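Local coordinates for putative glycyl-glycine endopeptidase lytM (PDB 3NYY), which is probably a metalloendopeptidase of the M23 family, related to LytM enzymes that cut glycine-rich cross-bridges of bacterial cell walls, at residues 18-32 with 230-243. Residues are numbered along the deposited sequence; the frame is centred on the assembly and turned at random. Where two conformers were deposited one is given.
Sequences FRRQPVSETMQVYLK and ISVNPYPVLRYAEN. With SO4 (sulfate ion), chain E.
R19 grips S231 side-on where the LytM N-terminal helices pack against strand 228-232, an antiparallel partner of 216-225 in the main sheet of the M23-family peptidase, and the helix that follows it. Its NE donates to S231 O at 2.8 Å, nearly in the guanidinium plane, and NH2 reaches S231 OG at 2.9 Å. I230 CG2 sits over one guanidinium face, while NH1 donates to O1 of a sulfate, probably from the crystallisation liquor, which R117 also binds. E126 also bonds S231 OG.

One step along, the backbones join through N233 N to R19 O, and the N233 side chain adds ND2 to R20 O at 3.0 Å. With CG anti to the backbone N (chi1 -168°), the N233 amide also turns OD1 to Y235 N, capping the turn into helix 235-240; D111 is a second partner of ND2. One water ties Q21 OE1 to N233 O and V237 N.

Beyond it, the P236 ring meets Q21 CB and V23 CG2. Helices 25-31 and 235-240 then cross at -49°, with K32 NZ salt-bridged to E242 OE2, and OE1 of the same carboxylate to R239 NE. Between them Q28 NE2 donates to P236 O at 2.9 Å, approaching from the opposite face of that carbonyl to Y240 N.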
loop_
_atom_site.group_PDB
_atom_site.type_symbol
_atom_site.label_atom_id
_atom_site.label_comp_id
_atom_site.label_asym_id
_atom_site.label_seq_id
_atom_site.Cartn_x
_atom_site.Cartn_y
_atom_site.Cartn_z
ATOM N N PHE A 18 11.642 -14.780 -9.902
ATOM C CA PHE A 18 12.562 -14.525 -8.821
ATOM C C PHE A 18 12.414 -13.086 -8.312
ATOM O O PHE A 18 12.348 -12.836 -7.100
ATOM C CB PHE A 18 13.997 -14.812 -9.243
ATOM C CG PHE A 18 14.991 -14.522 -8.169
ATOM C CD1 PHE A 18 15.253 -15.474 -7.175
ATOM C CD2 PHE A 18 15.618 -13.286 -8.088
ATOM C CE1 PHE A 18 16.179 -15.206 -6.163
ATOM C CE2 PHE A 18 16.522 -13.006 -7.060
ATOM C CZ PHE A 18 16.802 -13.972 -6.091
ATOM N N ARG A 19 12.362 -12.143 -9.228
ATOM C CA ARG A 19 12.268 -10.742 -8.812
ATOM C C ARG A 19 11.033 -10.464 -7.986
ATOM O O ARG A 19 11.059 -9.636 -7.066
ATOM C CB ARG A 19 12.355 -9.801 -9.994
ATOM C CG ARG A 19 13.651 -9.879 -10.724
ATOM C CD ARG A 19 13.651 -8.984 -11.951
ATOM N NE ARG A 19 13.636 -7.567 -11.579
ATOM C CZ ARG A 19 13.522 -6.547 -12.416
ATOM N NH1 ARG A 19 13.389 -6.735 -13.738
ATOM N NH2 ARG A 19 13.545 -5.291 -11.960
ATOM N N ARG A 20 9.944 -11.164 -8.330
ATOM C CA ARG A 20 8.678 -10.990 -7.606
ATOM C C ARG A 20 8.676 -11.539 -6.172
ATOM O O ARG A 20 7.921 -11.064 -5.333
ATOM C CB ARG A 20 7.546 -11.590 -8.447
ATOM C CG ARG A 20 6.134 -11.466 -7.809
ATOM C CD ARG A 20 5.015 -11.796 -8.789
ATOM N NE ARG A 20 5.246 -13.076 -9.463
ATOM C CZ ARG A 20 4.804 -14.254 -9.058
ATOM N NH1 ARG A 20 4.064 -14.378 -7.959
ATOM N NH2 ARG A 20 5.140 -15.346 -9.741
ATOM N N GLN A 21 9.524 -12.537 -5.892
ATOM C CA GLN A 21 9.698 -13.136 -4.560
ATOM C C GLN A 21 8.408 -13.729 -4.023
ATOM O O GLN A 21 7.917 -13.302 -2.999
ATOM C CB GLN A 21 10.274 -12.114 -3.583
ATOM C CG GLN A 21 11.618 -11.577 -3.954
ATOM C CD GLN A 21 12.797 -12.403 -3.498
ATOM O OE1 GLN A 21 13.049 -12.545 -2.293
ATOM N NE2 GLN A 21 13.554 -12.967 -4.492
ATOM N N PRO A 22 7.821 -14.701 -4.742
ATOM C CA PRO A 22 6.481 -15.193 -4.334
ATOM C C PRO A 22 6.592 -16.055 -3.069
ATOM O O PRO A 22 7.135 -17.143 -3.130
ATOM C CB PRO A 22 6.045 -16.009 -5.535
ATOM C CG PRO A 22 7.274 -16.421 -6.228
ATOM C CD PRO A 22 8.303 -15.367 -5.957
ATOM N N VAL A 23 6.016 -15.596 -1.966
ATOM C CA VAL A 23 6.105 -16.322 -0.682
ATOM C C VAL A 23 4.713 -16.395 -0.077
ATOM O O VAL A 23 4.156 -15.365 0.326
ATOM C CB VAL A 23 7.082 -15.627 0.261
ATOM C CG1 VAL A 23 7.200 -16.406 1.575
ATOM C CG2 VAL A 23 8.477 -15.483 -0.411
ATOM N N SER A 24 4.164 -17.603 -0.048
ATOM C CA SER A 24 2.888 -17.899 0.587
ATOM C C SER A 24 2.862 -17.622 2.082
ATOM O O SER A 24 3.878 -17.533 2.734
ATOM C CB SER A 24 2.581 -19.386 0.428
ATOM O OG SER A 24 3.493 -20.214 1.179
ATOM N N GLU A 25 1.674 -17.516 2.656
ATOM C CA GLU A 25 1.616 -17.272 4.110
ATOM C C GLU A 25 2.197 -18.456 4.920
ATOM O O GLU A 25 2.842 -18.239 5.953
ATOM C CB GLU A 25 0.192 -16.869 4.574
ATOM C CG GLU A 25 -0.271 -15.441 4.100
ATOM C CD GLU A 25 0.738 -14.277 4.405
ATOM O OE1 GLU A 25 1.280 -14.196 5.536
ATOM O OE2 GLU A 25 0.987 -13.424 3.499
ATOM N N THR A 26 2.005 -19.684 4.438
ATOM C CA THR A 26 2.607 -20.888 5.064
ATOM C C THR A 26 4.120 -20.741 5.154
ATOM O O THR A 26 4.742 -20.960 6.202
ATOM C CB THR A 26 2.246 -22.167 4.270
ATOM O OG1 THR A 26 0.834 -22.366 4.379
ATOM C CG2 THR A 26 2.966 -23.405 4.798
HETATM N N MSE A 27 4.717 -20.334 4.033
HETATM C CA MSE A 27 6.149 -20.103 3.984
HETATM C C MSE A 27 6.563 -18.889 4.839
HETATM O O MSE A 27 7.620 -18.905 5.452
HETATM C CB MSE A 27 6.583 -19.975 2.513
HETATM C CG MSE A 27 8.048 -20.128 2.268
HETATM SE SE MSE A 27 8.765 -21.779 2.970
HETATM C CE MSE A 27 7.245 -22.899 2.796
ATOM N N GLN A 28 5.752 -17.822 4.890
ATOM C CA GLN A 28 6.108 -16.695 5.764
ATOM C C GLN A 28 6.195 -17.115 7.232
ATOM O O GLN A 28 7.114 -16.734 7.932
ATOM C CB GLN A 28 5.148 -15.499 5.634
ATOM C CG GLN A 28 5.495 -14.591 4.486
ATOM C CD GLN A 28 6.760 -13.746 4.687
ATOM O OE1 GLN A 28 7.364 -13.715 5.761
ATOM N NE2 GLN A 28 7.123 -13.022 3.646
ATOM N N VAL A 29 5.253 -17.940 7.671
ATOM C CA VAL A 29 5.292 -18.438 9.033
ATOM C C VAL A 29 6.549 -19.273 9.229
ATOM O O VAL A 29 7.255 -19.113 10.224
ATOM C CB VAL A 29 4.042 -19.285 9.361
ATOM C CG1 VAL A 29 4.189 -19.994 10.726
ATOM C CG2 VAL A 29 2.739 -18.429 9.301
ATOM N N TYR A 30 6.863 -20.120 8.240
ATOM C CA TYR A 30 8.023 -21.001 8.377
ATOM C C TYR A 30 9.303 -20.198 8.441
ATOM O O TYR A 30 10.193 -20.491 9.242
ATOM C CB TYR A 30 8.053 -22.050 7.246
ATOM C CG TYR A 30 9.365 -22.813 7.284
ATOM C CD1 TYR A 30 9.536 -23.929 8.086
ATOM C CD2 TYR A 30 10.447 -22.335 6.567
ATOM C CE1 TYR A 30 10.784 -24.569 8.127
ATOM C CE2 TYR A 30 11.651 -22.909 6.631
ATOM C CZ TYR A 30 11.825 -24.029 7.381
ATOM O OH TYR A 30 13.099 -24.567 7.382
ATOM N N LEU A 31 9.417 -19.186 7.588
ATOM C CA LEU A 31 10.675 -18.432 7.454
ATOM C C LEU A 31 11.084 -17.702 8.726
ATOM O O LEU A 31 12.267 -17.589 9.009
ATOM C CB LEU A 31 10.605 -17.493 6.241
ATOM C CG LEU A 31 10.735 -18.219 4.906
ATOM C CD1 LEU A 31 10.378 -17.239 3.740
ATOM C CD2 LEU A 31 12.140 -18.833 4.689
ATOM N N LYS A 32 10.113 -17.291 9.519
ATOM C CA LYS A 32 10.431 -16.596 10.782
ATOM C C LYS A 32 11.229 -17.465 11.765
ATOM O O LYS A 32 11.893 -16.917 12.655
ATOM C CB LYS A 32 9.177 -16.153 11.508
ATOM C CG LYS A 32 8.249 -15.226 10.733
ATOM C CD LYS A 32 8.629 -13.761 10.783
ATOM C CE LYS A 32 7.345 -12.880 10.745
ATOM N NZ LYS A 32 6.488 -13.081 9.511
ATOM N N ILE A 230 19.929 -4.926 -10.491
ATOM C CA ILE A 230 18.569 -5.432 -10.747
ATOM C C ILE A 230 17.763 -5.300 -9.469
ATOM O O ILE A 230 18.129 -5.895 -8.458
ATOM C CB ILE A 230 18.552 -6.956 -11.124
ATOM C CG1 ILE A 230 19.526 -7.268 -12.265
ATOM C CG2 ILE A 230 17.124 -7.477 -11.435
ATOM C CD1 ILE A 230 19.184 -6.598 -13.572
ATOM N N SER A 231 16.653 -4.580 -9.526
ATOM C CA SER A 231 15.767 -4.517 -8.377
ATOM C C SER A 231 14.987 -5.833 -8.185
ATOM O O SER A 231 14.576 -6.497 -9.148
ATOM C CB SER A 231 14.788 -3.349 -8.539
ATOM O OG SER A 231 13.971 -3.516 -9.712
ATOM N N VAL A 232 14.788 -6.177 -6.916
ATOM C CA VAL A 232 13.956 -7.324 -6.503
ATOM C C VAL A 232 12.952 -6.858 -5.471
ATOM O O VAL A 232 13.177 -5.849 -4.797
ATOM C CB VAL A 232 14.826 -8.498 -5.947
ATOM C CG1 VAL A 232 15.871 -8.896 -6.977
ATOM C CG2 VAL A 232 15.468 -8.125 -4.626
ATOM N N ASN A 233 11.857 -7.587 -5.342
ATOM C CA ASN A 233 10.772 -7.192 -4.448
ATOM C C ASN A 233 11.176 -7.261 -2.983
ATOM O O ASN A 233 11.410 -8.368 -2.470
ATOM C CB ASN A 233 9.562 -8.087 -4.715
ATOM C CG ASN A 233 8.286 -7.598 -4.066
ATOM O OD1 ASN A 233 8.234 -6.485 -3.487
ATOM N ND2 ASN A 233 7.188 -8.407 -4.230
ATOM N N PRO A 234 11.167 -6.104 -2.262
ATOM C CA PRO A 234 11.497 -6.197 -0.844
ATOM C C PRO A 234 10.329 -6.607 0.038
ATOM O O PRO A 234 10.528 -6.837 1.221
ATOM C CB PRO A 234 11.867 -4.745 -0.479
ATOM C CG PRO A 234 12.112 -4.065 -1.771
ATOM C CD PRO A 234 11.144 -4.702 -2.724
ATOM N N TYR A 235 9.118 -6.670 -0.501
ATOM C CA TYR A 235 7.969 -6.860 0.350
ATOM C C TYR A 235 8.056 -8.122 1.233
ATOM O O TYR A 235 7.871 -8.037 2.455
ATOM C CB TYR A 235 6.659 -6.833 -0.474
ATOM C CG TYR A 235 5.427 -7.111 0.351
ATOM C CD1 TYR A 235 4.825 -6.065 1.046
ATOM C CD2 TYR A 235 4.884 -8.402 0.476
ATOM C CE1 TYR A 235 3.701 -6.267 1.818
ATOM C CE2 TYR A 235 3.719 -8.587 1.285
ATOM C CZ TYR A 235 3.180 -7.501 1.956
ATOM O OH TYR A 235 2.035 -7.597 2.781
ATOM N N PRO A 236 8.368 -9.298 0.644
ATOM C CA PRO A 236 8.364 -10.483 1.532
ATOM C C PRO A 236 9.416 -10.478 2.649
ATOM O O PRO A 236 9.105 -10.880 3.802
ATOM C CB PRO A 236 8.514 -11.659 0.536
ATOM C CG PRO A 236 7.908 -11.085 -0.774
ATOM C CD PRO A 236 8.424 -9.673 -0.777
ATOM N N VAL A 237 10.616 -9.985 2.357
ATOM C CA VAL A 237 11.646 -9.852 3.417
ATOM C C VAL A 237 11.251 -8.800 4.459
ATOM O O VAL A 237 11.474 -8.973 5.642
ATOM C CB VAL A 237 13.043 -9.700 2.852
ATOM C CG1 VAL A 237 13.315 -8.302 2.272
ATOM C CG2 VAL A 237 14.156 -10.052 3.926
ATOM N N LEU A 238 10.521 -7.758 4.032
ATOM C CA LEU A 238 10.012 -6.781 4.988
ATOM C C LEU A 238 8.996 -7.428 5.900
ATOM O O LEU A 238 9.029 -7.179 7.103
ATOM C CB LEU A 238 9.390 -5.566 4.303
ATOM C CG LEU A 238 10.374 -4.560 3.739
ATOM C CD1 LEU A 238 9.724 -3.593 2.752
ATOM C CD2 LEU A 238 11.106 -3.741 4.898
ATOM N N ARG A 239 8.085 -8.247 5.335
ATOM C CA ARG A 239 7.095 -8.963 6.150
ATOM C C ARG A 239 7.761 -9.881 7.134
ATOM O O ARG A 239 7.341 -9.986 8.288
ATOM C CB ARG A 239 6.134 -9.768 5.280
ATOM C CG ARG A 239 5.202 -8.918 4.465
ATOM C CD ARG A 239 4.264 -8.098 5.299
ATOM N NE ARG A 239 3.582 -8.831 6.362
ATOM C CZ ARG A 239 2.409 -9.437 6.251
ATOM N NH1 ARG A 239 1.739 -9.459 5.092
ATOM N NH2 ARG A 239 1.881 -10.014 7.332
ATOM N N TYR A 240 8.842 -10.527 6.694
ATOM C CA TYR A 240 9.638 -11.413 7.554
ATOM C C TYR A 240 10.282 -10.667 8.722
ATOM O O TYR A 240 10.336 -11.199 9.842
ATOM C CB TYR A 240 10.679 -12.143 6.692
ATOM C CG TYR A 240 11.938 -12.631 7.351
ATOM C CD1 TYR A 240 12.001 -13.901 7.906
ATOM C CD2 TYR A 240 13.073 -11.848 7.359
ATOM C CE1 TYR A 240 13.177 -14.359 8.477
ATOM C CE2 TYR A 240 14.245 -12.266 7.943
ATOM C CZ TYR A 240 14.286 -13.541 8.497
ATOM O OH TYR A 240 15.458 -13.969 9.070
ATOM N N ALA A 241 10.695 -9.431 8.479
ATOM C CA ALA A 241 11.299 -8.590 9.493
ATOM C C ALA A 241 10.314 -7.711 10.273
ATOM O O ALA A 241 10.745 -6.964 11.135
ATOM C CB ALA A 241 12.327 -7.678 8.817
ATOM N N GLU A 242 9.011 -7.859 9.997
ATOM C CA GLU A 242 7.965 -6.981 10.548
ATOM C C GLU A 242 7.998 -6.872 12.066
ATOM O O GLU A 242 7.853 -5.783 12.613
ATOM C CB GLU A 242 6.563 -7.473 10.096
ATOM C CG GLU A 242 6.086 -8.797 10.696
ATOM C CD GLU A 242 4.995 -9.480 9.867
ATOM O OE1 GLU A 242 4.357 -8.795 9.023
ATOM O OE2 GLU A 242 4.802 -10.711 10.067
ATOM N N ASN A 243 8.192 -8.010 12.722
ATOM C CA ASN A 243 8.211 -8.109 14.189
ATOM C C ASN A 243 9.600 -7.919 14.777
ATOM O O ASN A 243 9.784 -8.123 15.968
ATOM C CB ASN A 243 7.615 -9.433 14.664
ATOM C CG ASN A 243 6.150 -9.547 14.325
ATOM O OD1 ASN A 243 5.431 -8.538 14.307
ATOM N ND2 ASN A 243 5.704 -10.762 14.020
HETATM S S SO4 E . 13.673 -4.037 -16.704
HETATM O O1 SO4 E . 13.885 -4.545 -15.359
HETATM O O2 SO4 E . 14.486 -2.832 -16.867
HETATM O O3 SO4 E . 14.044 -5.072 -17.670
HETATM O O4 SO4 E . 12.262 -3.695 -16.905
HETATM O O HOH W 1 11.839 -10.198 -0.478
#